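Local coordinates for cytochrome c-552/4 domain-containing protein (Ignicoccus hospitalis KIN4/I, PDB 4QO5) that binds eight c-type hemes in a membrane-associated archaeal cytochrome and probably serves in electron transfer or redox chemistry, at residues S25-V30 with I94-F99; E428-A433 with R496-L501; L435-L440 with E506-L511. One frame throughout, in Å; residues are numbered along the deposited sequence.

Overall arrangement
Contact 1 comes first along the chain, across the chain's centre from the other two: about 56 Å separates its centre from that of contact 2, and about 61 Å from that of contact 3. It is a heme site near the N-terminus, built from helix 18-30 and the hairpin that begins with strand 94-96. Contacts 2 and 3 have centres about 12 Å apart and join the same pair, helices 413-447 and 498-520; their segments adjoin and the helices run nearly parallel, so contact 3 continues the packing of contact 2. The protein thus combines a heme-rich body with a C-terminal long-helix region that begins beside a heme; there contacts 2 and 3 touch the third subunit.

Contact 1. Residues S25-V30 with I94-F99; sequences SCHISV and IDHFGF. With HEC (heme c), chain B.
His-27 and His-96 approach from the two faces of one heme c and meet through its iron. Each NE2 lies 2.2 Å from FE, and His-27 NE2 is 4.3 Å from His-96 NE2, nearly the sum of the two bonds, so the ligands are close to collinear. His-96 CG, anti to the backbone N (chi1 -170°), carries the imidazole out to the iron. Imidazole suits both places, giving a coordinating nitrogen on a ring slim enough to stand upright on the porphyrin. On the helix side, His-27 ND1 is hydrogen-bonded to Thr-31 OG1, which probably helps fix the ring's rotation; Cys-26, the thioether partner of HEC CAC in the CXXCH motif, has SG stretched to 2.9 Å from HEC CAC in the model.

The hairpin side is tightly packed. Phe-97 CD2 comes within 3.2 Å of HEC C3C, while HEC CBC sits over the centre of the Phe-97 ring; the rim of that ring covers a face of His-96. HEC CBB lies 3.2 Å above the Phe-99 ring plane, offset toward the rim. Away from the heme the contact is loose: Ser-25, Asp-95 and Gly-98 are exposed. Gly-98 occupies a type I' turn position where a CB would strike the preceding carbonyl.

The heme therefore stands between helix 18-30 and the hairpin of strands 94-96 and 99-101, with His-96 and Phe-97 packing on strand 188-196.

Contact 2. Residues E428-A433 with R496-L501; sequences EETNKA and RGWYQL
Ala-433 and Leu-501 mark the close end of two helical segments that run in broadly the same direction, with Ala-433 CA 7.8 Å from Leu-501 CA. One turn back the backbones are slightly wider apart, Thr-430 CA lying 8.8 Å from Trp-498 CA. Segment 428-433 is mid-helix, whereas Gly-497 is the N-cap of helix 498-520, and its carbonyl takes the first turn's bond from Leu-501 N.

The side chains follow this slight widening. At the close end a methyl is all that is needed: with CG anti to the backbone N (chi1 180°), Leu-501 extends CD2 to the alanine methyl, Leu-501 CD2 touching Ala-433 CB at 3.6 Å. At the wider end the indole of Trp-498 spans the gap, its benzo edge pointing at the partner helix. Glu-429 CB lies near the ring plane, 3.9 Å from Trp-498 CZ2, and Thr-430 CG2 is 4.0 Å from the same carbon. The carboxylate of Glu-429 is turned 68° from the indole, so it does not stack. The polar atoms of both side chains have partners outside the segments: Gln-426 accepts from Trp-498 NE1 and donates to Glu-429 OE1, tying the two together, and Thr-161 of the third subunit bonds to Glu-429 OE2.

Ile-480 of helix 464-485 touches both Thr-430 and Trp-498, consistent with one end of an up-down-up three-helix bundle whose outer helices are 413-447 and 498-520.

Contact 3. Residues L435-L440 with E506-L511; sequences LKTTVL and EHMKTL
Leu-440 and Met-508 meet without any flat group between them; the flat groups lie to the flanks of segment 506-511. His-507 has Leu-511 CD1 over one face, 4.3 Å above the ring plane and toward its rim; His-507 NE2 is hydrogen-bonded to Tyr-464 OH of the same chain, and the ring stacks with Tyr-464 of the third subunit. The carboxylate of Glu-506 is met at OE2 on the syn side by Lys-509 NZ, 3.2 Å away and 20° out of the carboxylate plane, in a salt bridge that spans three residues along one side of the helix.

The contact is carried by the carbon and sulfur atoms of Thr-437, Leu-440, Met-508 and Lys-509. Met-508 bends at its last torsion (chi3 67°), which brings its methyl back onto the facing helix: Met-508 CE lies 3.6 Å from Thr-437 O and 3.9 Å from Leu-440 CB. Met-508 SD meets Thr-437 CB at 3.9 Å, the two side chains crossing at about a right angle. Methionine suits this place because an unbranched, polarisable chain can mould itself to both partners. Thr-437 offers carbon to the contact while its OG1 bonds to Ser-472 OG and Thr-434 O. Both Leu-440 methyls rest against Lys-509 CG, Leu-440 CD2 at 3.9 Å, and CD1 also touches Met-508 CB, so the lysine's aliphatic part covers the leucine and its amine reaches the more exposed margin. Shortening Lys-509 to an alanine is likely to leave Glu-506 without this charged mate and the Leu-440 methyls less covered.

The short axes approach to 10.2 Å at 15°. Such near-parallel packing of two helices bridged by a third, here 464-485 through Trp-469 and Ile-465, is characteristic of a helical bundle.

Contact 1. Residues S25-V30 with I94-F99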
# COMPACT_ATOMS: atom_id res chain seq x y z
N SER A 25 1.38 27.09 -31.45
CA SER A 25 0.14 27.62 -32.01
C SER A 25 -0.77 26.48 -32.42
O SER A 25 -2.00 26.62 -32.43
CB SER A 25 0.42 28.57 -33.18
OG SER A 25 0.93 27.86 -34.29
N CYS A 26 -0.18 25.33 -32.74
CA CYS A 26 -0.99 24.18 -33.08
C CYS A 26 -1.22 23.23 -31.91
O CYS A 26 -2.35 22.77 -31.68
CB CYS A 26 -0.40 23.41 -34.24
SG CYS A 26 -1.62 22.24 -34.81
N HIS A 27 -0.15 22.93 -31.18
CA HIS A 27 -0.22 21.95 -30.12
C HIS A 27 -1.07 22.39 -28.93
O HIS A 27 -1.53 21.55 -28.16
CB HIS A 27 1.18 21.51 -29.69
CG HIS A 27 1.66 20.32 -30.45
ND1 HIS A 27 1.36 19.03 -30.08
CD2 HIS A 27 2.33 20.23 -31.62
CE1 HIS A 27 1.85 18.19 -30.96
NE2 HIS A 27 2.45 18.89 -31.90
N ILE A 28 -1.30 23.69 -28.81
CA ILE A 28 -2.15 24.18 -27.73
C ILE A 28 -3.58 23.64 -27.91
O ILE A 28 -4.30 23.40 -26.93
CB ILE A 28 -2.12 25.72 -27.66
CG1 ILE A 28 -2.69 26.22 -26.33
CG2 ILE A 28 -2.85 26.36 -28.84
CD1 ILE A 28 -2.51 27.72 -26.14
N SER A 29 -3.98 23.40 -29.15
CA SER A 29 -5.32 22.85 -29.39
C SER A 29 -5.31 21.32 -29.58
O SER A 29 -6.28 20.66 -29.22
CB SER A 29 -6.01 23.55 -30.56
OG SER A 29 -5.41 23.22 -31.80
N VAL A 30 -4.24 20.76 -30.13
CA VAL A 30 -4.27 19.32 -30.42
C VAL A 30 -3.80 18.45 -29.25
O VAL A 30 -4.28 17.34 -29.07
CB VAL A 30 -3.56 18.92 -31.75
CG1 VAL A 30 -4.20 19.66 -32.92
CG2 VAL A 30 -2.10 19.20 -31.70
N ILE A 94 11.57 12.70 -38.47
CA ILE A 94 10.60 12.73 -39.56
C ILE A 94 10.28 14.17 -39.94
O ILE A 94 10.43 15.08 -39.13
CB ILE A 94 9.28 12.05 -39.18
CG1 ILE A 94 8.71 12.67 -37.90
CG2 ILE A 94 9.49 10.55 -39.01
CD1 ILE A 94 7.28 12.26 -37.60
N ASP A 95 9.84 14.38 -41.18
CA ASP A 95 9.32 15.68 -41.53
C ASP A 95 7.98 15.88 -40.81
O ASP A 95 7.17 14.96 -40.70
CB ASP A 95 9.14 15.84 -43.04
CG ASP A 95 8.97 17.29 -43.44
OD1 ASP A 95 9.99 18.00 -43.53
OD2 ASP A 95 7.81 17.72 -43.65
N HIS A 96 7.76 17.10 -40.33
CA HIS A 96 6.60 17.39 -39.50
C HIS A 96 6.29 18.86 -39.65
O HIS A 96 6.92 19.70 -39.02
CB HIS A 96 6.93 17.08 -38.04
CG HIS A 96 5.75 17.10 -37.13
ND1 HIS A 96 4.71 16.19 -37.23
CD2 HIS A 96 5.43 17.92 -36.11
CE1 HIS A 96 3.81 16.45 -36.31
NE2 HIS A 96 4.22 17.49 -35.61
N PHE A 97 5.33 19.16 -40.52
CA PHE A 97 4.92 20.53 -40.81
C PHE A 97 6.07 21.50 -41.10
O PHE A 97 6.08 22.64 -40.65
CB PHE A 97 4.00 21.02 -39.69
CG PHE A 97 2.80 20.15 -39.52
CD1 PHE A 97 1.79 20.16 -40.48
CD2 PHE A 97 2.70 19.28 -38.45
CE1 PHE A 97 0.68 19.35 -40.35
CE2 PHE A 97 1.59 18.45 -38.31
CZ PHE A 97 0.57 18.49 -39.26
N GLY A 98 7.04 21.01 -41.87
CA GLY A 98 8.16 21.83 -42.31
C GLY A 98 9.40 21.72 -41.44
O GLY A 98 10.45 22.26 -41.79
N PHE A 99 9.28 21.02 -40.32
CA PHE A 99 10.39 20.85 -39.39
C PHE A 99 10.89 19.41 -39.41
O PHE A 99 10.15 18.50 -39.75
CB PHE A 99 9.93 21.21 -37.98
CG PHE A 99 9.31 22.57 -37.88
CD1 PHE A 99 7.93 22.72 -37.85
CD2 PHE A 99 10.10 23.70 -37.80
CE1 PHE A 99 7.36 23.97 -37.75
CE2 PHE A 99 9.54 24.95 -37.70
CZ PHE A 99 8.16 25.09 -37.67
FE HEC B . 3.38 18.31 -33.77
CHA HEC B . 2.55 15.02 -33.34
CHB HEC B . 6.10 17.94 -31.81
CHC HEC B . 4.56 21.26 -34.93
CHD HEC B . 0.31 19.01 -35.06
NA HEC B . 4.15 16.76 -32.73
C1A HEC B . 3.75 15.45 -32.81
C2A HEC B . 4.78 14.63 -32.20
C3A HEC B . 5.77 15.43 -31.79
C4A HEC B . 5.39 16.80 -32.10
CMA HEC B . 7.08 15.02 -31.07
CAA HEC B . 4.75 13.09 -32.10
CBA HEC B . 5.06 12.58 -33.50
CGA HEC B . 5.27 11.08 -33.55
O1A HEC B . 4.97 10.37 -32.55
O2A HEC B . 5.77 10.61 -34.59
NB HEC B . 4.98 19.41 -33.37
C1B HEC B . 6.07 19.04 -32.61
C2B HEC B . 7.14 19.96 -32.82
C3B HEC B . 6.70 20.84 -33.74
C4B HEC B . 5.33 20.54 -34.06
CMB HEC B . 8.52 19.80 -32.12
CAB HEC B . 7.35 22.03 -34.46
CBB HEC B . 8.87 21.89 -34.68
NC HEC B . 2.57 19.88 -34.76
C1C HEC B . 3.26 20.96 -35.25
C2C HEC B . 2.34 21.82 -35.96
C3C HEC B . 1.24 21.07 -36.21
C4C HEC B . 1.31 19.92 -35.32
CMC HEC B . 2.91 22.95 -36.85
CAC HEC B . -0.03 21.42 -37.06
CBC HEC B . 0.10 22.18 -38.39
ND HEC B . 1.70 17.19 -34.14
C1D HEC B . 0.51 17.71 -34.64
C2D HEC B . -0.49 16.68 -34.63
C3D HEC B . 0.20 15.43 -34.10
C4D HEC B . 1.56 15.84 -33.82
CMD HEC B . -1.97 16.82 -35.08
CAD HEC B . -0.42 14.04 -33.88
CBD HEC B . -1.44 14.13 -32.76
CGD HEC B . -2.08 12.79 -32.52
O1D HEC B . -3.12 12.74 -31.81
O2D HEC B . -1.56 11.76 -33.03

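Contact 2. Residues E428-A433 with R496-L501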
# COMPACT_ATOMS: atom_id res chain seq x y z
N GLU A 428 24.84 -9.89 7.35
CA GLU A 428 25.43 -11.16 7.77
C GLU A 428 24.36 -12.23 8.00
O GLU A 428 24.50 -13.37 7.55
CB GLU A 428 26.23 -10.98 9.06
CG GLU A 428 26.61 -12.31 9.70
CD GLU A 428 26.84 -12.21 11.20
OE1 GLU A 428 27.68 -11.38 11.61
OE2 GLU A 428 26.19 -12.96 11.96
N GLU A 429 23.31 -11.88 8.73
CA GLU A 429 22.27 -12.85 9.06
C GLU A 429 21.43 -13.26 7.84
O GLU A 429 21.17 -14.44 7.63
CB GLU A 429 21.41 -12.36 10.22
CG GLU A 429 22.23 -12.33 11.51
CD GLU A 429 21.52 -11.71 12.69
OE1 GLU A 429 20.37 -11.24 12.53
OE2 GLU A 429 22.14 -11.68 13.79
N THR A 430 21.04 -12.29 7.03
CA THR A 430 20.26 -12.65 5.84
C THR A 430 21.09 -13.48 4.87
O THR A 430 20.56 -14.40 4.23
CB THR A 430 19.66 -11.44 5.11
OG1 THR A 430 20.69 -10.49 4.81
CG2 THR A 430 18.58 -10.78 5.98
N ASN A 431 22.38 -13.17 4.75
CA ASN A 431 23.23 -13.96 3.89
C ASN A 431 23.31 -15.41 4.38
O ASN A 431 23.34 -16.33 3.56
CB ASN A 431 24.63 -13.33 3.73
CG ASN A 431 24.67 -12.23 2.68
OD1 ASN A 431 23.68 -11.96 1.99
ND2 ASN A 431 25.84 -11.61 2.52
N LYS A 432 23.34 -15.62 5.70
CA LYS A 432 23.39 -17.00 6.21
C LYS A 432 22.06 -17.73 5.95
O LYS A 432 22.05 -18.92 5.67
CB LYS A 432 23.71 -17.03 7.72
CG LYS A 432 25.15 -16.68 8.07
CD LYS A 432 26.11 -17.78 7.62
CE LYS A 432 27.51 -17.57 8.19
NZ LYS A 432 28.04 -16.21 7.87
N ALA A 433 20.95 -17.01 6.06
CA ALA A 433 19.64 -17.61 5.79
C ALA A 433 19.55 -18.02 4.32
O ALA A 433 19.01 -19.07 3.98
CB ALA A 433 18.50 -16.65 6.15
N ARG A 496 7.13 -9.02 4.77
CA ARG A 496 8.05 -9.52 3.76
C ARG A 496 9.43 -9.78 4.38
O ARG A 496 10.41 -9.89 3.69
CB ARG A 496 8.18 -8.51 2.61
CG ARG A 496 8.48 -9.12 1.24
CD ARG A 496 7.26 -9.89 0.70
NE ARG A 496 6.17 -8.99 0.31
CZ ARG A 496 4.96 -9.41 -0.02
NH1 ARG A 496 4.68 -10.71 -0.01
NH2 ARG A 496 4.02 -8.55 -0.37
N GLY A 497 9.48 -9.89 5.70
CA GLY A 497 10.76 -9.91 6.41
C GLY A 497 11.08 -11.20 7.13
O GLY A 497 10.90 -12.27 6.57
N TRP A 498 11.59 -11.09 8.36
CA TRP A 498 12.10 -12.26 9.08
C TRP A 498 11.09 -13.39 9.19
O TRP A 498 11.45 -14.56 9.04
CB TRP A 498 12.65 -11.90 10.47
CG TRP A 498 14.07 -11.45 10.39
CD1 TRP A 498 14.56 -10.19 10.61
CD2 TRP A 498 15.19 -12.24 10.00
NE1 TRP A 498 15.92 -10.16 10.41
CE2 TRP A 498 16.33 -11.41 10.03
CE3 TRP A 498 15.35 -13.58 9.63
CZ2 TRP A 498 17.61 -11.87 9.69
CZ3 TRP A 498 16.63 -14.04 9.30
CH2 TRP A 498 17.73 -13.19 9.34
N TYR A 499 9.84 -13.06 9.46
CA TYR A 499 8.83 -14.08 9.61
C TYR A 499 8.68 -14.85 8.29
O TYR A 499 8.62 -16.08 8.28
CB TYR A 499 7.47 -13.50 10.05
CG TYR A 499 6.38 -14.53 9.96
CD1 TYR A 499 6.14 -15.42 11.00
CD2 TYR A 499 5.63 -14.65 8.80
CE1 TYR A 499 5.17 -16.39 10.89
CE2 TYR A 499 4.67 -15.62 8.68
CZ TYR A 499 4.43 -16.48 9.72
OH TYR A 499 3.46 -17.43 9.56
N GLN A 500 8.65 -14.12 7.18
CA GLN A 500 8.47 -14.76 5.88
C GLN A 500 9.69 -15.61 5.52
O GLN A 500 9.55 -16.70 4.94
CB GLN A 500 8.19 -13.73 4.79
CG GLN A 500 6.89 -12.96 5.01
CD GLN A 500 5.65 -13.83 4.83
OE1 GLN A 500 5.71 -14.90 4.21
NE2 GLN A 500 4.54 -13.38 5.38
N LEU A 501 10.87 -15.11 5.86
CA LEU A 501 12.10 -15.81 5.53
C LEU A 501 12.17 -17.14 6.30
O LEU A 501 12.45 -18.18 5.72
CB LEU A 501 13.32 -14.94 5.84
CG LEU A 501 14.72 -15.50 5.57
CD1 LEU A 501 14.78 -16.15 4.21
CD2 LEU A 501 15.76 -14.38 5.66

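Contact 3. Residues L435-L440 with E506-L511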
# COMPACT_ATOMS: atom_id res chain seq x y z
N LEU A 435 22.12 -18.82 2.44
CA LEU A 435 22.95 -20.00 2.25
C LEU A 435 22.18 -21.25 2.65
O LEU A 435 22.31 -22.31 2.03
CB LEU A 435 24.25 -19.89 3.07
CG LEU A 435 25.17 -21.12 3.07
CD1 LEU A 435 25.59 -21.49 1.65
CD2 LEU A 435 26.41 -20.85 3.94
N LYS A 436 21.36 -21.13 3.69
CA LYS A 436 20.56 -22.26 4.17
C LYS A 436 19.54 -22.70 3.12
O LYS A 436 19.41 -23.89 2.84
CB LYS A 436 19.86 -21.91 5.48
CG LYS A 436 19.16 -23.11 6.14
CD LYS A 436 18.54 -22.72 7.47
CE LYS A 436 17.85 -23.90 8.13
NZ LYS A 436 18.80 -24.86 8.73
N THR A 437 18.81 -21.76 2.54
CA THR A 437 17.83 -22.12 1.52
C THR A 437 18.51 -22.66 0.27
O THR A 437 17.96 -23.51 -0.43
CB THR A 437 16.88 -20.96 1.15
OG1 THR A 437 17.64 -19.87 0.62
CG2 THR A 437 16.11 -20.48 2.37
N THR A 438 19.72 -22.16 -0.00
CA THR A 438 20.48 -22.65 -1.15
C THR A 438 20.86 -24.13 -0.96
O THR A 438 20.80 -24.92 -1.91
CB THR A 438 21.74 -21.79 -1.41
OG1 THR A 438 21.34 -20.44 -1.67
CG2 THR A 438 22.51 -22.34 -2.60
N VAL A 439 21.24 -24.50 0.26
CA VAL A 439 21.57 -25.89 0.54
C VAL A 439 20.32 -26.78 0.48
O VAL A 439 20.39 -27.92 0.03
CB VAL A 439 22.30 -26.04 1.91
CG1 VAL A 439 22.46 -27.51 2.28
CG2 VAL A 439 23.66 -25.37 1.84
N LEU A 440 19.19 -26.25 0.93
CA LEU A 440 17.92 -26.97 0.79
C LEU A 440 17.60 -27.20 -0.70
O LEU A 440 17.11 -28.27 -1.07
CB LEU A 440 16.77 -26.23 1.47
CG LEU A 440 16.86 -26.15 3.00
CD1 LEU A 440 15.83 -25.20 3.57
CD2 LEU A 440 16.72 -27.53 3.62
N GLU A 506 11.20 -23.20 6.36
CA GLU A 506 10.40 -24.33 6.80
C GLU A 506 9.49 -24.85 5.70
O GLU A 506 9.22 -26.04 5.63
CB GLU A 506 9.59 -23.95 8.04
CG GLU A 506 10.47 -23.65 9.24
CD GLU A 506 11.36 -24.82 9.60
OE1 GLU A 506 10.93 -25.99 9.43
OE2 GLU A 506 12.50 -24.58 10.08
N HIS A 507 9.02 -23.97 4.84
CA HIS A 507 8.20 -24.40 3.71
C HIS A 507 9.00 -25.34 2.81
O HIS A 507 8.54 -26.43 2.46
CB HIS A 507 7.58 -23.19 3.00
CG HIS A 507 6.62 -23.54 1.90
ND1 HIS A 507 5.78 -24.64 1.97
CD2 HIS A 507 6.18 -22.81 0.85
CE1 HIS A 507 4.98 -24.64 0.92
NE2 HIS A 507 5.18 -23.54 0.24
N MET A 508 10.23 -24.95 2.49
CA MET A 508 11.11 -25.83 1.73
C MET A 508 11.37 -27.16 2.44
O MET A 508 11.34 -28.23 1.81
CB MET A 508 12.43 -25.13 1.39
CG MET A 508 12.24 -23.85 0.59
SD MET A 508 13.83 -23.13 0.15
CE MET A 508 14.46 -24.36 -1.00
N LYS A 509 11.60 -27.12 3.75
CA LYS A 509 11.84 -28.34 4.51
C LYS A 509 10.63 -29.27 4.50
O LYS A 509 10.78 -30.49 4.41
CB LYS A 509 12.27 -28.00 5.94
CG LYS A 509 13.70 -27.50 6.02
CD LYS A 509 14.01 -26.81 7.34
CE LYS A 509 13.90 -27.75 8.51
NZ LYS A 509 14.43 -27.09 9.75
N THR A 510 9.43 -28.70 4.61
CA THR A 510 8.21 -29.50 4.57
C THR A 510 8.03 -30.21 3.22
O THR A 510 7.72 -31.41 3.18
CB THR A 510 6.98 -28.64 4.92
OG1 THR A 510 7.03 -28.31 6.32
CG2 THR A 510 5.71 -29.41 4.65
N LEU A 511 8.27 -29.49 2.13
CA LEU A 511 8.20 -30.10 0.80
C LEU A 511 9.19 -31.26 0.64
O LEU A 511 8.84 -32.32 0.12
CB LEU A 511 8.42 -29.05 -0.29
CG LEU A 511 7.25 -28.09 -0.49
CD1 LEU A 511 7.61 -26.98 -1.46
CD2 LEU A 511 6.02 -28.84 -0.97